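PDB 6EU4: tail spike protein from Acinetobacter phage vB_AbaP_AS12, which probably recognises and degrades the capsular polysaccharide of its Acinetobacter baumannii host during phage attachment, as related trimeric tailspikes do. Local coordinates for residues S251-I256 and G285-K290; A278-L283 and A301-A306; K312-I317 and Q335-A340; H331-N336 and N357-A362; S371-V376 and S404-V409. One frame throughout, in Å; residues are numbered along the deposited sequence.

Interaction 1 (S251-I256 and G285-K290); sequences SSRSFI and GWDLNK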
# COMPACT_ATOMS: atom_id res chain seq x y z
N SER A 251 10.77 -14.96 23.78
CA SER A 251 11.87 -14.32 24.49
C SER A 251 13.05 -13.99 23.59
O SER A 251 13.79 -13.07 23.90
CB SER A 251 12.34 -15.19 25.66
OG SER A 251 12.94 -16.39 25.18
N SER A 252 13.24 -14.68 22.46
CA SER A 252 14.37 -14.42 21.58
C SER A 252 13.95 -13.87 20.22
O SER A 252 14.32 -12.73 19.87
CB SER A 252 15.21 -15.70 21.42
OG SER A 252 16.33 -15.46 20.58
N ARG A 253 13.21 -14.63 19.42
CA ARG A 253 12.77 -14.17 18.09
C ARG A 253 11.29 -14.51 17.91
O ARG A 253 10.89 -15.66 18.09
CB ARG A 253 13.60 -14.79 16.96
CG ARG A 253 15.08 -14.41 16.99
CD ARG A 253 15.84 -14.99 15.80
NE ARG A 253 16.09 -16.41 15.98
CZ ARG A 253 16.45 -17.24 15.01
NH1 ARG A 253 16.60 -16.81 13.77
NH2 ARG A 253 16.65 -18.53 15.28
N SER A 254 10.48 -13.50 17.56
CA SER A 254 9.04 -13.72 17.42
C SER A 254 8.71 -14.47 16.13
O SER A 254 8.14 -15.55 16.17
CB SER A 254 8.29 -12.40 17.49
OG SER A 254 8.44 -11.82 18.77
N PHE A 255 9.09 -13.91 14.98
CA PHE A 255 8.81 -14.49 13.67
C PHE A 255 10.13 -14.75 12.94
O PHE A 255 10.96 -13.84 12.83
CB PHE A 255 7.97 -13.52 12.81
CG PHE A 255 6.57 -13.29 13.30
CD1 PHE A 255 5.53 -14.12 12.91
CD2 PHE A 255 6.27 -12.19 14.10
CE1 PHE A 255 4.22 -13.87 13.32
CE2 PHE A 255 4.97 -11.95 14.52
CZ PHE A 255 3.95 -12.78 14.14
N ILE A 256 10.33 -15.98 12.47
CA ILE A 256 11.53 -16.37 11.74
C ILE A 256 11.08 -17.02 10.44
O ILE A 256 10.39 -18.05 10.47
CB ILE A 256 12.40 -17.38 12.53
CG1 ILE A 256 12.78 -16.83 13.91
CG2 ILE A 256 13.61 -17.78 11.71
CD1 ILE A 256 13.16 -17.97 14.85
N GLY A 285 12.68 -8.97 16.44
CA GLY A 285 11.24 -9.11 16.31
C GLY A 285 10.88 -10.00 15.14
O GLY A 285 10.21 -11.03 15.28
N TRP A 286 11.35 -9.61 13.96
CA TRP A 286 11.18 -10.35 12.73
C TRP A 286 12.54 -10.64 12.15
O TRP A 286 13.36 -9.72 11.99
CB TRP A 286 10.38 -9.53 11.72
CG TRP A 286 9.01 -9.17 12.12
CD1 TRP A 286 8.64 -8.21 13.01
CD2 TRP A 286 7.80 -9.76 11.62
NE1 TRP A 286 7.26 -8.15 13.09
CE2 TRP A 286 6.73 -9.10 12.25
CE3 TRP A 286 7.53 -10.77 10.70
CZ2 TRP A 286 5.40 -9.43 12.00
CZ3 TRP A 286 6.20 -11.10 10.44
CH2 TRP A 286 5.15 -10.42 11.10
N ASP A 287 12.81 -11.91 11.88
CA ASP A 287 14.07 -12.36 11.29
C ASP A 287 13.68 -12.97 9.95
O ASP A 287 13.21 -14.11 9.90
CB ASP A 287 14.77 -13.36 12.21
CG ASP A 287 16.13 -13.80 11.69
OD1 ASP A 287 16.41 -13.60 10.48
OD2 ASP A 287 16.92 -14.36 12.50
N LEU A 288 13.82 -12.19 8.87
CA LEU A 288 13.32 -12.55 7.55
C LEU A 288 14.49 -12.76 6.60
O LEU A 288 15.39 -11.92 6.49
CB LEU A 288 12.41 -11.45 6.99
CG LEU A 288 11.27 -11.02 7.91
CD1 LEU A 288 10.46 -9.97 7.19
CD2 LEU A 288 10.38 -12.20 8.31
N ASN A 289 14.48 -13.90 5.93
CA ASN A 289 15.50 -14.27 4.97
C ASN A 289 14.84 -14.82 3.72
O ASN A 289 13.98 -15.71 3.81
CB ASN A 289 16.46 -15.29 5.59
CG ASN A 289 17.53 -15.74 4.63
OD1 ASN A 289 18.17 -14.92 3.95
ND2 ASN A 289 17.74 -17.06 4.55
N LYS A 290 15.21 -14.28 2.56
CA LYS A 290 14.66 -14.70 1.27
C LYS A 290 13.14 -14.61 1.25
O LYS A 290 12.45 -15.48 0.72
CB LYS A 290 15.14 -16.11 0.90
CG LYS A 290 16.65 -16.22 0.69
CD LYS A 290 17.11 -15.61 -0.64
CE LYS A 290 18.60 -15.89 -0.92
NZ LYS A 290 19.00 -15.51 -2.31

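Interaction 2 (A278-L283 and A301-A306); sequences ATDAGL and ADFVGA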
# COMPACT_ATOMS: atom_id res chain seq x y z
N ALA A 278 4.26 -8.93 16.89
CA ALA A 278 5.46 -9.50 17.49
C ALA A 278 5.66 -8.85 18.85
O ALA A 278 5.65 -7.62 18.94
CB ALA A 278 6.69 -9.26 16.61
N THR A 279 5.80 -9.63 19.91
CA THR A 279 6.07 -9.04 21.21
C THR A 279 7.19 -9.78 21.93
O THR A 279 7.42 -10.97 21.73
CB THR A 279 4.81 -9.01 22.15
OG1 THR A 279 4.47 -10.32 22.57
CG2 THR A 279 3.57 -8.39 21.45
N ASP A 280 7.88 -9.03 22.79
CA ASP A 280 8.75 -9.49 23.85
C ASP A 280 10.12 -9.96 23.37
O ASP A 280 11.01 -10.17 24.20
CB ASP A 280 8.08 -10.61 24.68
CG ASP A 280 6.74 -10.14 25.27
OD1 ASP A 280 6.75 -9.14 25.98
OD2 ASP A 280 5.68 -10.72 24.96
N ALA A 281 10.33 -10.11 22.07
CA ALA A 281 11.57 -10.68 21.56
C ALA A 281 12.81 -9.89 22.00
O ALA A 281 12.87 -8.66 21.86
CB ALA A 281 11.50 -10.73 20.04
N GLY A 282 13.82 -10.62 22.46
CA GLY A 282 15.04 -10.00 22.94
C GLY A 282 16.19 -9.95 21.94
O GLY A 282 17.20 -9.29 22.22
N LEU A 283 16.04 -10.61 20.78
CA LEU A 283 17.08 -10.65 19.75
C LEU A 283 16.63 -10.00 18.45
O LEU A 283 17.25 -9.02 18.01
CB LEU A 283 17.52 -12.10 19.52
CG LEU A 283 18.56 -12.34 18.41
CD1 LEU A 283 19.84 -11.63 18.73
CD2 LEU A 283 18.84 -13.84 18.19
N ALA A 301 4.52 -4.24 16.91
CA ALA A 301 5.62 -4.91 17.60
C ALA A 301 5.86 -4.17 18.90
O ALA A 301 6.15 -2.97 18.89
CB ALA A 301 6.87 -4.92 16.74
N ASP A 302 5.69 -4.85 20.02
CA ASP A 302 5.77 -4.21 21.33
C ASP A 302 6.83 -4.90 22.17
O ASP A 302 6.94 -6.14 22.17
CB ASP A 302 4.43 -4.26 22.10
CG ASP A 302 3.36 -3.31 21.56
OD1 ASP A 302 3.21 -3.22 20.33
OD2 ASP A 302 2.63 -2.69 22.39
N PHE A 303 7.59 -4.10 22.91
CA PHE A 303 8.48 -4.60 23.95
C PHE A 303 9.58 -5.49 23.37
O PHE A 303 9.92 -6.54 23.93
CB PHE A 303 7.71 -5.35 25.04
CG PHE A 303 6.53 -4.60 25.57
CD1 PHE A 303 6.70 -3.37 26.18
CD2 PHE A 303 5.26 -5.11 25.43
CE1 PHE A 303 5.60 -2.66 26.66
CE2 PHE A 303 4.16 -4.40 25.90
CZ PHE A 303 4.34 -3.17 26.51
N VAL A 304 10.17 -5.05 22.27
CA VAL A 304 11.29 -5.75 21.66
C VAL A 304 12.58 -5.17 22.23
O VAL A 304 12.79 -3.94 22.21
CB VAL A 304 11.24 -5.62 20.12
CG1 VAL A 304 12.51 -6.11 19.49
CG2 VAL A 304 10.04 -6.42 19.61
N GLY A 305 13.44 -6.04 22.76
CA GLY A 305 14.57 -5.60 23.55
C GLY A 305 14.13 -5.12 24.92
O GLY A 305 12.93 -4.99 25.21
N ALA A 306 15.10 -4.87 25.78
CA ALA A 306 14.82 -4.35 27.11
C ALA A 306 15.89 -3.32 27.45
O ALA A 306 17.00 -3.36 26.93
CB ALA A 306 14.82 -5.48 28.15

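Interaction 3 (K312-I317 and Q335-A340); sequences KALFKI and QNFLYA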
# COMPACT_ATOMS: atom_id res chain seq x y z
N LYS A 312 19.15 -6.97 18.72
CA LYS A 312 20.00 -6.54 17.61
C LYS A 312 19.22 -5.63 16.67
O LYS A 312 19.72 -4.57 16.26
CB LYS A 312 20.57 -7.74 16.88
CG LYS A 312 21.69 -8.41 17.70
CD LYS A 312 22.35 -9.57 16.90
CE LYS A 312 23.30 -10.42 17.75
NZ LYS A 312 24.13 -9.64 18.72
N ALA A 313 18.00 -6.03 16.32
CA ALA A 313 17.16 -5.23 15.43
C ALA A 313 15.70 -5.57 15.66
O ALA A 313 15.35 -6.71 15.97
CB ALA A 313 17.50 -5.47 13.96
N LEU A 314 14.83 -4.59 15.43
CA LEU A 314 13.41 -4.90 15.37
C LEU A 314 13.12 -5.79 14.17
O LEU A 314 12.49 -6.85 14.29
CB LEU A 314 12.57 -3.62 15.30
CG LEU A 314 11.06 -3.81 15.11
CD1 LEU A 314 10.46 -4.73 16.15
CD2 LEU A 314 10.36 -2.45 15.16
N PHE A 315 13.58 -5.35 12.99
CA PHE A 315 13.48 -6.09 11.73
C PHE A 315 14.86 -6.40 11.19
O PHE A 315 15.67 -5.49 10.94
CB PHE A 315 12.74 -5.27 10.67
CG PHE A 315 11.43 -4.68 11.12
CD1 PHE A 315 10.29 -5.47 11.21
CD2 PHE A 315 11.30 -3.31 11.36
CE1 PHE A 315 9.08 -4.92 11.60
CE2 PHE A 315 10.10 -2.76 11.76
CZ PHE A 315 8.98 -3.56 11.87
N LYS A 316 15.12 -7.67 10.96
CA LYS A 316 16.29 -8.13 10.21
C LYS A 316 15.75 -8.69 8.90
O LYS A 316 15.00 -9.68 8.90
CB LYS A 316 17.07 -9.18 10.99
CG LYS A 316 18.23 -9.73 10.17
CD LYS A 316 19.03 -10.79 10.95
CE LYS A 316 20.18 -11.30 10.15
NZ LYS A 316 20.96 -12.31 10.95
N ILE A 317 16.10 -8.04 7.79
CA ILE A 317 15.52 -8.36 6.48
C ILE A 317 16.65 -8.56 5.49
O ILE A 317 17.34 -7.61 5.10
CB ILE A 317 14.54 -7.27 6.02
CG1 ILE A 317 13.49 -7.05 7.11
CG2 ILE A 317 13.88 -7.68 4.71
CD1 ILE A 317 12.36 -6.10 6.75
N GLN A 335 19.78 -2.18 18.64
CA GLN A 335 20.87 -1.49 17.95
C GLN A 335 20.42 -0.93 16.61
O GLN A 335 20.85 0.16 16.22
CB GLN A 335 22.05 -2.44 17.76
CG GLN A 335 23.28 -1.74 17.20
CD GLN A 335 24.42 -2.71 16.98
OE1 GLN A 335 24.75 -3.49 17.88
NE2 GLN A 335 24.99 -2.71 15.79
N ASN A 336 19.58 -1.66 15.89
CA ASN A 336 18.99 -1.17 14.65
C ASN A 336 17.48 -1.25 14.74
O ASN A 336 16.93 -2.16 15.36
CB ASN A 336 19.39 -1.99 13.40
CG ASN A 336 20.90 -2.17 13.21
OD1 ASN A 336 21.33 -3.28 12.86
ND2 ASN A 336 21.69 -1.12 13.36
N PHE A 337 16.81 -0.31 14.07
CA PHE A 337 15.39 -0.45 13.81
C PHE A 337 15.18 -1.44 12.67
O PHE A 337 14.49 -2.44 12.83
CB PHE A 337 14.78 0.92 13.49
CG PHE A 337 13.32 0.90 13.10
CD1 PHE A 337 12.32 1.04 14.05
CD2 PHE A 337 12.96 0.83 11.76
CE1 PHE A 337 10.99 1.06 13.68
CE2 PHE A 337 11.65 0.83 11.37
CZ PHE A 337 10.65 0.97 12.33
N LEU A 338 15.85 -1.20 11.54
CA LEU A 338 15.83 -2.07 10.39
C LEU A 338 17.27 -2.36 10.00
O LEU A 338 18.06 -1.43 9.78
CB LEU A 338 15.10 -1.44 9.21
CG LEU A 338 15.26 -2.18 7.87
CD1 LEU A 338 14.67 -3.58 7.93
CD2 LEU A 338 14.59 -1.35 6.77
N TYR A 339 17.62 -3.63 9.97
CA TYR A 339 18.81 -4.11 9.28
C TYR A 339 18.36 -4.68 7.93
O TYR A 339 17.60 -5.65 7.90
CB TYR A 339 19.53 -5.17 10.10
CG TYR A 339 20.73 -5.73 9.37
CD1 TYR A 339 21.95 -5.10 9.45
CD2 TYR A 339 20.62 -6.88 8.59
CE1 TYR A 339 23.07 -5.60 8.77
CE2 TYR A 339 21.72 -7.39 7.91
CZ TYR A 339 22.94 -6.73 8.00
OH TYR A 339 24.04 -7.21 7.32
N ALA A 340 18.83 -4.09 6.84
CA ALA A 340 18.45 -4.50 5.48
C ALA A 340 19.72 -4.82 4.72
O ALA A 340 20.60 -3.96 4.57
CB ALA A 340 17.67 -3.41 4.75
O HOH W 1 21.95 -5.75 14.05

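Interaction 4 (H331-N336 and N357-A362); sequences HLHAQN and NKYKPA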
# COMPACT_ATOMS: atom_id res chain seq x y z
N HIS A 331 7.90 0.75 22.16
CA HIS A 331 8.89 0.36 23.15
C HIS A 331 9.93 -0.56 22.53
O HIS A 331 9.76 -1.78 22.49
CB HIS A 331 8.25 -0.29 24.38
CG HIS A 331 7.19 0.55 25.01
ND1 HIS A 331 7.47 1.68 25.75
CD2 HIS A 331 5.84 0.45 24.97
CE1 HIS A 331 6.34 2.25 26.13
NE2 HIS A 331 5.33 1.52 25.67
N LEU A 332 11.02 0.04 22.04
CA LEU A 332 12.07 -0.67 21.34
C LEU A 332 13.41 -0.27 21.92
O LEU A 332 13.75 0.92 21.96
CB LEU A 332 12.04 -0.35 19.84
CG LEU A 332 13.15 -1.01 19.00
CD1 LEU A 332 12.97 -2.50 19.02
CD2 LEU A 332 13.14 -0.50 17.57
N HIS A 333 14.15 -1.27 22.39
CA HIS A 333 15.56 -1.15 22.75
C HIS A 333 16.33 -2.07 21.80
O HIS A 333 16.38 -3.30 22.00
CB HIS A 333 15.80 -1.53 24.21
CG HIS A 333 15.14 -0.61 25.18
ND1 HIS A 333 15.80 0.42 25.81
CD2 HIS A 333 13.87 -0.57 25.64
CE1 HIS A 333 14.96 1.06 26.61
NE2 HIS A 333 13.78 0.48 26.52
N ALA A 334 16.96 -1.49 20.79
CA ALA A 334 17.65 -2.27 19.78
C ALA A 334 18.79 -1.47 19.17
O ALA A 334 18.76 -0.24 19.14
CB ALA A 334 16.70 -2.71 18.67
N GLN A 335 19.78 -2.18 18.64
CA GLN A 335 20.87 -1.49 17.95
C GLN A 335 20.42 -0.93 16.61
O GLN A 335 20.85 0.16 16.22
CB GLN A 335 22.05 -2.44 17.76
CG GLN A 335 23.28 -1.74 17.20
CD GLN A 335 24.42 -2.71 16.98
OE1 GLN A 335 24.75 -3.49 17.88
NE2 GLN A 335 24.99 -2.71 15.79
N ASN A 336 19.58 -1.66 15.89
CA ASN A 336 18.99 -1.17 14.65
C ASN A 336 17.48 -1.25 14.74
O ASN A 336 16.93 -2.16 15.36
CB ASN A 336 19.39 -1.99 13.40
CG ASN A 336 20.90 -2.17 13.21
OD1 ASN A 336 21.33 -3.28 12.86
ND2 ASN A 336 21.69 -1.12 13.36
N ASN A 357 17.24 4.95 21.07
CA ASN A 357 18.37 4.72 20.17
C ASN A 357 19.67 5.15 20.85
O ASN A 357 20.32 6.14 20.48
CB ASN A 357 18.15 5.47 18.85
CG ASN A 357 17.95 6.98 19.03
OD1 ASN A 357 17.22 7.43 19.91
ND2 ASN A 357 18.61 7.76 18.20
N LYS A 358 20.05 4.35 21.84
CA LYS A 358 21.23 4.64 22.66
C LYS A 358 22.24 3.50 22.70
O LYS A 358 23.11 3.49 23.58
CB LYS A 358 20.81 5.00 24.09
CG LYS A 358 20.03 3.90 24.80
CD LYS A 358 19.70 4.29 26.26
CE LYS A 358 19.00 3.16 26.99
NZ LYS A 358 18.62 3.53 28.38
N TYR A 359 22.15 2.54 21.79
CA TYR A 359 22.94 1.32 21.87
C TYR A 359 23.99 1.25 20.77
O TYR A 359 23.76 1.68 19.64
CB TYR A 359 22.02 0.10 21.82
CG TYR A 359 21.05 0.09 22.96
CD1 TYR A 359 21.48 -0.26 24.24
CD2 TYR A 359 19.72 0.46 22.79
CE1 TYR A 359 20.63 -0.27 25.30
CE2 TYR A 359 18.84 0.45 23.86
CZ TYR A 359 19.32 0.10 25.11
OH TYR A 359 18.51 0.07 26.22
N LYS A 360 25.14 0.68 21.13
CA LYS A 360 26.28 0.59 20.23
C LYS A 360 26.91 -0.79 20.32
O LYS A 360 26.94 -1.39 21.41
CB LYS A 360 27.35 1.65 20.57
CG LYS A 360 26.84 3.07 20.44
CD LYS A 360 27.87 4.11 20.85
CE LYS A 360 27.28 5.48 20.67
NZ LYS A 360 28.24 6.56 21.10
N PRO A 361 27.46 -1.29 19.22
CA PRO A 361 28.22 -2.54 19.26
C PRO A 361 29.57 -2.35 19.92
O PRO A 361 30.14 -1.26 19.93
CB PRO A 361 28.37 -2.90 17.78
CG PRO A 361 28.51 -1.57 17.11
CD PRO A 361 27.52 -0.67 17.88
N ALA A 362 30.11 -3.45 20.45
CA ALA A 362 31.44 -3.40 21.03
C ALA A 362 32.49 -3.06 19.98
O ALA A 362 33.41 -2.27 20.24
CB ALA A 362 31.79 -4.75 21.69
O HOH W 2 20.17 2.21 19.56
O HOH W 3 22.11 2.27 17.46

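Interaction 5 (S371-V376 and S404-V409); sequences SMFCVV and SALAYV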
# COMPACT_ATOMS: atom_id res chain seq x y z
N SER A 371 23.09 2.51 13.85
CA SER A 371 22.19 3.24 12.97
C SER A 371 20.78 2.69 13.08
O SER A 371 20.57 1.48 13.22
CB SER A 371 22.67 3.17 11.51
OG SER A 371 22.78 1.83 11.03
N MSE A 372 19.79 3.57 12.97
CA MSE A 372 18.42 3.07 12.99
C MSE A 372 18.10 2.28 11.73
O MSE A 372 17.48 1.21 11.82
CB MSE A 372 17.42 4.21 13.18
CG MSE A 372 17.42 4.78 14.59
SE MSE A 372 16.82 3.49 15.96
CE MSE A 372 18.55 2.73 16.49
N PHE A 373 18.54 2.78 10.57
CA PHE A 373 18.40 2.09 9.30
C PHE A 373 19.80 1.74 8.83
O PHE A 373 20.57 2.62 8.45
CB PHE A 373 17.66 2.96 8.27
CG PHE A 373 16.26 3.27 8.69
CD1 PHE A 373 15.23 2.37 8.42
CD2 PHE A 373 15.98 4.42 9.41
CE1 PHE A 373 13.94 2.63 8.85
CE2 PHE A 373 14.67 4.68 9.83
CZ PHE A 373 13.66 3.78 9.55
N CYS A 374 20.15 0.46 8.94
CA CYS A 374 21.43 -0.05 8.48
C CYS A 374 21.16 -0.69 7.11
O CYS A 374 20.59 -1.77 7.03
CB CYS A 374 22.00 -1.04 9.48
SG CYS A 374 23.63 -1.67 9.04
N VAL A 375 21.56 0.00 6.05
CA VAL A 375 21.09 -0.25 4.69
C VAL A 375 22.30 -0.66 3.86
O VAL A 375 23.05 0.21 3.40
CB VAL A 375 20.39 0.98 4.10
CG1 VAL A 375 19.76 0.67 2.75
CG2 VAL A 375 19.32 1.50 5.04
N VAL A 376 22.49 -1.97 3.66
CA VAL A 376 23.74 -2.49 3.14
C VAL A 376 23.52 -3.47 1.98
O VAL A 376 22.44 -4.05 1.82
CB VAL A 376 24.58 -3.15 4.26
CG1 VAL A 376 24.73 -2.20 5.44
CG2 VAL A 376 23.95 -4.51 4.71
N SER A 404 22.25 7.20 18.34
CA SER A 404 22.55 6.53 17.09
C SER A 404 22.54 7.52 15.92
O SER A 404 22.05 8.65 16.02
CB SER A 404 21.53 5.44 16.81
OG SER A 404 20.28 5.99 16.41
N ALA A 405 23.05 7.04 14.79
CA ALA A 405 22.75 7.64 13.50
C ALA A 405 21.31 7.33 13.08
O ALA A 405 20.68 6.38 13.57
CB ALA A 405 23.72 7.12 12.44
N LEU A 406 20.75 8.14 12.17
CA LEU A 406 19.50 7.74 11.52
C LEU A 406 19.76 6.58 10.58
O LEU A 406 19.05 5.57 10.61
CB LEU A 406 18.85 8.90 10.75
CG LEU A 406 17.60 8.50 9.94
CD1 LEU A 406 16.51 8.01 10.93
CD2 LEU A 406 17.05 9.64 9.08
N ALA A 407 20.79 6.69 9.75
CA ALA A 407 21.01 5.69 8.72
C ALA A 407 22.47 5.60 8.33
O ALA A 407 23.20 6.60 8.35
CB ALA A 407 20.18 5.98 7.47
N TYR A 408 22.87 4.38 7.98
CA TYR A 408 24.13 4.07 7.34
C TYR A 408 23.80 3.35 6.05
O TYR A 408 23.05 2.37 6.07
CB TYR A 408 25.01 3.19 8.21
CG TYR A 408 26.31 2.83 7.55
CD1 TYR A 408 27.24 3.80 7.24
CD2 TYR A 408 26.61 1.51 7.24
CE1 TYR A 408 28.43 3.49 6.65
CE2 TYR A 408 27.83 1.19 6.65
CZ TYR A 408 28.72 2.19 6.37
OH TYR A 408 29.92 1.90 5.76
N VAL A 409 24.35 3.84 4.94
CA VAL A 409 23.98 3.38 3.61
C VAL A 409 25.26 3.05 2.87
O VAL A 409 26.11 3.92 2.67
CB VAL A 409 23.17 4.44 2.84
CG1 VAL A 409 22.52 3.82 1.62
CG2 VAL A 409 22.11 5.09 3.74

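Interaction 1 (S251-I256 and G285-K290)
Phe255 and Trp286 lie side by side and point the same way, their rings in an offset stack. The planes are only 10° apart and the centroids of the phenyl and the six-membered indole ring 4.0 Å from each other. Phe255 CD2 sits over the indole, displaced toward its rim, while Trp286 CH2 lies over the centre of the phenyl ring. Both side chains take the same first torsion, CG anti to the carbonyl carbon, which keeps the two rings in step on neighbouring strands. Nearer the backbone, Phe255 CB is 3.5 Å from Trp286 CE3. On the other face of the sheet, Arg253 crosses toward Asp287: Arg253 NH1 donates to Asp287 OD2 over 2.8 Å (148°) in a salt bridge. The acid lies near the guanidinium plane, but its own OD2 is met from above the carboxylate plane. The bend at chi3 (-77°) folds the arginine back over Ile256, whose CD1 covers the centre of one guanidinium face. NH2 has a second anionic partner, Glu231, so the charge is shared between two acids. The backbones are joined by Phe255 N to Gly285 O at 3.1 Å and Asp287 N to Phe255 O at 2.8 Å. The salt bridge is a local feature; parallel strands in register, with aromatic rings stacked in the core, mark successive coils of a right-handed parallel beta-helix, the fold common to phage tailspikes.

Interaction 2 (A278-L283 and A301-A306)
This is a backbone-led contact between two consecutive coils of the beta-helix, made where strand 277-279 and the end of strand 284-304 run out into a corner. The two paths keep the same direction and nearly the same spacing even after the regular strands end. Asp302 N donates to Ala278 O at 3.0 Å, Asp280 N to Asp302 O at 3.1 Å, and beyond the turn Gly305 N reaches Ala281 O at 2.8 Å. Ala278 and Ala301 stack their methyls, CB to CB 4.3 Å, on the face that also meets Phe255 and Leu314. Around the corner Val304 lays CG1 3.5 Å from Ala281 O. At the outer side Asp280 and Phe303 run alongside each other, carboxylate and ring planes 10° apart, with Asp280 OD1 4.0 Å from Phe303 CB. Thr279 OG1 donates to Asp280 OD2 from above the carboxylate plane and is also bonded to Ser249 of the coil before, which ties the acid's position to two coils. Positive phi at Asp280 and at Phe303 turns both chains at equivalent places. Matched corners of this kind, repeated from coil to coil with like residues stacked inside, are characteristic of a parallel beta-helix.

Interaction 3 (K312-I317 and Q335-A340)
Leu314 and Phe315 of one coil press on Phe337 of the next from two directions. The Phe315 ring brings its edge to the face of Phe337, a T-shaped pair with planes at 76° and centroids 5.5 Å apart; Phe315 CE2 comes within 3.8 Å of Phe337 CZ. Leu314 CD2 approaches another part of the same ring, 3.9 Å from Phe337 CE1, so the phenyl fits against the corner formed by its two neighbours. Phe337 swings toward them because its CG lies anti to the backbone N (chi1 175°). Past the corner, on the face of Phe315, the branched end of Leu338 fills the hollow between Phe315 and Ile317: its CD1 is 3.8 Å from Phe315 CB and 3.6 Å from Ile317 CD1, and the Leu338 and Ile317 side chains cross at about a right angle. These residues belong to the apolar core of a parallel beta-helix, where strands 311-318 and 336-341 are stacked one coil apart and turn the same corner at Leu314 and Phe337. Phe315 N to Phe337 O, Tyr339 N to Phe315 O and Ile317 N to Tyr339 O join the backbones in register. The opposite face is more mixed, with Ala313, Asn336, Lys316 and Tyr339. Ala313 fits its methyl beside Asn336 CB, and the extended Lys316 runs alongside Tyr339, with CG 4.0 Å from Tyr339 CD2. Asn336 OD1 takes a hydrogen bond from a water that also makes a weak bond to Lys312 O, while Asn336 ND2 is held by Ser371 O of the following coil.

Interaction 4 (H331-N336 and N357-A362)
Tyr359 buries the most surface here, its ring lying along the 333-335 backbone so that the hydroxyl meets His333. His333 ND1 and Tyr359 OH are hydrogen-bonded at 2.8 Å, each lying near the plane of the other's ring; either may be the donor. The rings meet rim to rim with planes 67° apart, and Tyr359 CE2 also touches His333 CB at 3.6 Å. Gln335, next in buried surface, crosses Pro361 at about a right angle: its CD is 3.8 Å from Pro361 CD and its OE1 3.7 Å from Pro361 CB. The fully stretched side chain carries the amide across the proline ring, where NE2 is bonded to Asn368 and Asn369. Between the backbones two waters take the place of direct bonds. One donates to Ala334 O and accepts from Tyr359 N at 3.0 Å; the other donates to both Gln335 O and Tyr359 O. His333 also stacks on Tyr356, and Lys358 is paired with Asp307. The tyrosine hydroxyl thus joins His333 to Gly308, whose N it also bonds, and between these two segments the polar links are that one side-chain bond and two bridging waters.

Interaction 5 (S371-V376 and S404-V409)
Residues 371-376 and 404-409 run parallel and in register, with strands 374-376 and 407-409 at 6° and 4.8 Å between axes. Their backbone bonds run from Met372 N to Ala405 O, Phe373 N to Leu406 O, Tyr408 N to Phe373 O and Val375 N to Tyr408 O. Phe373 and Leu406 lie side by side: Leu406 CD1 comes in the plane of the phenyl ring at its edge, 3.9 Å from Phe373 CD2. On the face of Phe373, its CB meets Ala407 CB at 4.0 Å, and Val375 packs on Val409. Selenomethionine Met372, bent at chi2 and chi3, curls over Ser404, with CG 3.6 Å and CE 3.7 Å from Ser404 OG. That hydroxyl donates to Ala405 O over 2.9 Å, so Ala405 O is gripped from both faces, by Ser404 OG and Met372 N; Ser404 OG is also bonded to Asn357. On the other face, Ser371 OG lies 3.8 Å from Tyr408 CB and is bonded to Asn369. The pair forms one more step of the parallel beta-helix: strand 336-341 adjoins 371-376 on one side, strand 443-445 follows 405-409 on the other, and Phe390 and Phe415 close over the apolar face.

Overall arrangement
All five contacts join neighbouring coils of one beta-helix, and they follow its axis. Interactions 1, 3 and 5 lie along one side: the centres of interactions 1 and 3 are 10 Å apart, as are those of interactions 3 and 5, and the centres of interactions 1 and 5 are 20 Å apart. Trp286 CD1 meets Phe315 CE1 at 3.6 Å, and Phe337 meets Phe373, so an aromatic row threads these three. Interactions 2 and 4, centres 12 Å apart, lie toward the corners beside them, joined by Val304 O and His333 N at 3.0 Å. Interactions 3 and 4 share Gln335 and Asn336, and Asn336 ND2 reaches Ser371 O of interaction 5 at 2.8 Å.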